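Local coordinates for protein lipase (Photobacterium sp. M37, PDB 2ORY) that is a cold-adapted lipase of the alpha/beta-hydrolase fold that hydrolyses the ester bonds of triacylglycerols, at residues E6-M9 with L10-Y14. Numbering follows the deposited sequence.
Sequences EQLM and LAFSY
Leu8 and Phe12, one turn apart on the N-terminal helix 5-15 of this alpha/beta hydrolase, lean together along the same flank of the helix. The leucine branch point does the touching: its CG comes to 3.6 Å from Phe12 CE1. Leu8 CD1 lies 3.8 Å from Phe12 CE1, with Leu8 CD2 only slightly farther from it. With CG opposite the backbone N (chi1 -179°), the isobutyl group of Leu8 lies alongside the ring instead of trailing away from it. Met9 meets the ring at a slant; its chain, bent at both chi2 and chi3, brings SD to 4.2 Å from Phe12 CD1. This is a Met-aromatic contact of oblique approach, the sulfur 5.4 Å from the centroid of the Phe12 ring.

Under these side chains runs the regular i to i+4 ladder of the alpha helix: Leu10 N gives to Glu6 O, Ala11 N to Gln7 O, and Phe12 N to Leu8 O at 3.1 Å.

Farther out, the helix lies against the central sheet, Met9 reaching Ile204 on one strand and Cys169 and Thr171 on the next. The Phe12 ring meets Phe47 and packs edge-to-face with Trp52, while Tyr14 OH bonds to Val313 O. Ser13 touches His173, in what is probably the nucleophile elbow region, and its OG also hydrogen-bonds Thr171 OG1.

That hydroxyl closes the turn as well. Met9 O is gripped twice by Ser13, by the backbone N at 2.8 Å and by OG at 3.1 Å, the two donors arriving from opposite faces of the carbonyl plane.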
ATOM      1  N   GLU A   6      -8.252   8.354  -8.673  1.00 31.60           N
ATOM      2  CA  GLU A   6      -7.454   7.136  -8.620  1.00 34.47           C
ATOM      3  C   GLU A   6      -6.067   7.333  -9.208  1.00 31.62           C
ATOM      4  O   GLU A   6      -5.079   6.854  -8.654  1.00 32.53           O
ATOM      5  CB  GLU A   6      -8.180   6.003  -9.346  1.00 33.72           C
ATOM      6  CG  GLU A   6      -9.504   5.686  -8.716  1.00 42.49           C
ATOM      7  CD  GLU A   6     -10.672   6.293  -9.458  1.00 49.88           C
ATOM      8  OE1 GLU A   6     -10.703   7.528  -9.695  1.00 48.23           O
ATOM      9  OE2 GLU A   6     -11.572   5.501  -9.798  1.00 55.72           O
ATOM     10  N   GLN A   7      -5.999   8.034 -10.334  1.00 28.14           N
ATOM     11  CA  GLN A   7      -4.725   8.319 -10.984  1.00 30.28           C
ATOM     12  C   GLN A   7      -3.881   9.233 -10.096  1.00 31.39           C
ATOM     13  O   GLN A   7      -2.656   9.110 -10.028  1.00 32.39           O
ATOM     14  CB  GLN A   7      -4.957   9.002 -12.332  1.00 28.47           C
ATOM     15  CG  GLN A   7      -5.723   8.153 -13.324  1.00 34.94           C
ATOM     16  CD  GLN A   7      -5.968   8.897 -14.614  1.00 40.38           C
ATOM     17  OE1 GLN A   7      -6.691   9.893 -14.642  1.00 39.66           O
ATOM     18  NE2 GLN A   7      -5.354   8.427 -15.690  1.00 36.53           N
ATOM     19  N   LEU A   8      -4.540  10.152  -9.409  1.00 28.36           N
ATOM     20  CA  LEU A   8      -3.821  11.064  -8.546  1.00 29.03           C
ATOM     21  C   LEU A   8      -3.196  10.313  -7.398  1.00 27.13           C
ATOM     22  O   LEU A   8      -2.024  10.499  -7.110  1.00 37.39           O
ATOM     23  CB  LEU A   8      -4.747  12.149  -8.011  1.00 27.89           C
ATOM     24  CG  LEU A   8      -4.080  13.181  -7.103  1.00 30.75           C
ATOM     25  CD1 LEU A   8      -3.003  13.930  -7.876  1.00 31.35           C
ATOM     26  CD2 LEU A   8      -5.136  14.152  -6.600  1.00 34.26           C
ATOM     27  N   MET A   9      -3.978   9.468  -6.740  1.00 30.14           N
ATOM     28  CA  MET A   9      -3.477   8.672  -5.627  1.00 27.98           C
ATOM     29  C   MET A   9      -2.375   7.683  -6.066  1.00 25.21           C
ATOM     30  O   MET A   9      -1.522   7.303  -5.266  1.00 26.46           O
ATOM     31  CB  MET A   9      -4.634   7.917  -4.964  1.00 25.05           C
ATOM     32  CG  MET A   9      -5.719   8.807  -4.350  1.00 28.43           C
ATOM     33  SD  MET A   9      -5.141  10.129  -3.260  1.00 25.99           S
ATOM     34  CE  MET A   9      -4.787   9.280  -1.866  1.00 41.99           C
ATOM     35  N   LEU A  10      -2.404   7.250  -7.323  1.00 26.75           N
ATOM     36  CA  LEU A  10      -1.372   6.344  -7.836  1.00 25.64           C
ATOM     37  C   LEU A  10      -0.068   7.128  -7.832  1.00 26.97           C
ATOM     38  O   LEU A  10       0.991   6.599  -7.507  1.00 27.84           O
ATOM     39  CB  LEU A  10      -1.679   5.911  -9.272  1.00 26.30           C
ATOM     40  CG  LEU A  10      -0.624   4.969  -9.868  1.00 30.21           C
ATOM     41  CD1 LEU A  10      -0.704   3.630  -9.120  1.00 25.42           C
ATOM     42  CD2 LEU A  10      -0.848   4.760 -11.361  1.00 22.41           C
ATOM     43  N   ALA A  11      -0.167   8.403  -8.207  1.00 26.47           N
ATOM     44  CA  ALA A  11       0.981   9.298  -8.241  1.00 23.18           C
ATOM     45  C   ALA A  11       1.579   9.490  -6.850  1.00 25.21           C
ATOM     46  O   ALA A  11       2.796   9.528  -6.687  1.00 25.09           O
ATOM     47  CB  ALA A  11       0.568  10.658  -8.834  1.00 25.37           C
ATOM     48  N   PHE A  12       0.726   9.635  -5.845  1.00 23.88           N
ATOM     49  CA  PHE A  12       1.210   9.816  -4.483  1.00 26.03           C
ATOM     50  C   PHE A  12       1.778   8.513  -3.947  1.00 25.47           C
ATOM     51  O   PHE A  12       2.758   8.514  -3.209  1.00 24.23           O
ATOM     52  CB  PHE A  12       0.082  10.280  -3.564  1.00 27.25           C
ATOM     53  CG  PHE A  12      -0.283  11.724  -3.736  1.00 31.00           C
ATOM     54  CD1 PHE A  12      -1.568  12.090  -4.142  1.00 26.64           C
ATOM     55  CD2 PHE A  12       0.649  12.721  -3.456  1.00 21.65           C
ATOM     56  CE1 PHE A  12      -1.919  13.427  -4.261  1.00 24.72           C
ATOM     57  CE2 PHE A  12       0.309  14.059  -3.574  1.00 27.98           C
ATOM     58  CZ  PHE A  12      -0.980  14.417  -3.976  1.00 30.57           C
ATOM     59  N   SER A  13       1.154   7.402  -4.324  1.00 24.91           N
ATOM     60  CA  SER A  13       1.618   6.105  -3.870  1.00 22.16           C
ATOM     61  C   SER A  13       3.006   5.840  -4.425  1.00 24.50           C
ATOM     62  O   SER A  13       3.864   5.300  -3.724  1.00 23.42           O
ATOM     63  CB  SER A  13       0.667   4.994  -4.316  1.00 21.42           C
ATOM     64  OG  SER A  13      -0.519   4.990  -3.538  1.00 22.45           O
ATOM     65  N   TYR A  14       3.234   6.229  -5.677  1.00 22.92           N
ATOM     66  CA  TYR A  14       4.541   5.998  -6.302  1.00 24.05           C
ATOM     67  C   TYR A  14       5.626   6.979  -5.891  1.00 27.49           C
ATOM     68  O   TYR A  14       6.808   6.619  -5.844  1.00 29.22           O
ATOM     69  CB  TYR A  14       4.418   5.936  -7.828  1.00 17.91           C
ATOM     70  CG  TYR A  14       4.071   4.532  -8.305  1.00 23.90           C
ATOM     71  CD1 TYR A  14       2.920   3.888  -7.840  1.00 22.80           C
ATOM     72  CD2 TYR A  14       4.907   3.831  -9.179  1.00 15.38           C
ATOM     73  CE1 TYR A  14       2.607   2.583  -8.223  1.00 22.41           C
ATOM     74  CE2 TYR A  14       4.604   2.512  -9.582  1.00 19.95           C
ATOM     75  CZ  TYR A  14       3.448   1.895  -9.094  1.00 26.85           C
ATOM     76  OH  TYR A  14       3.121   0.599  -9.454  1.00 21.52           O
TER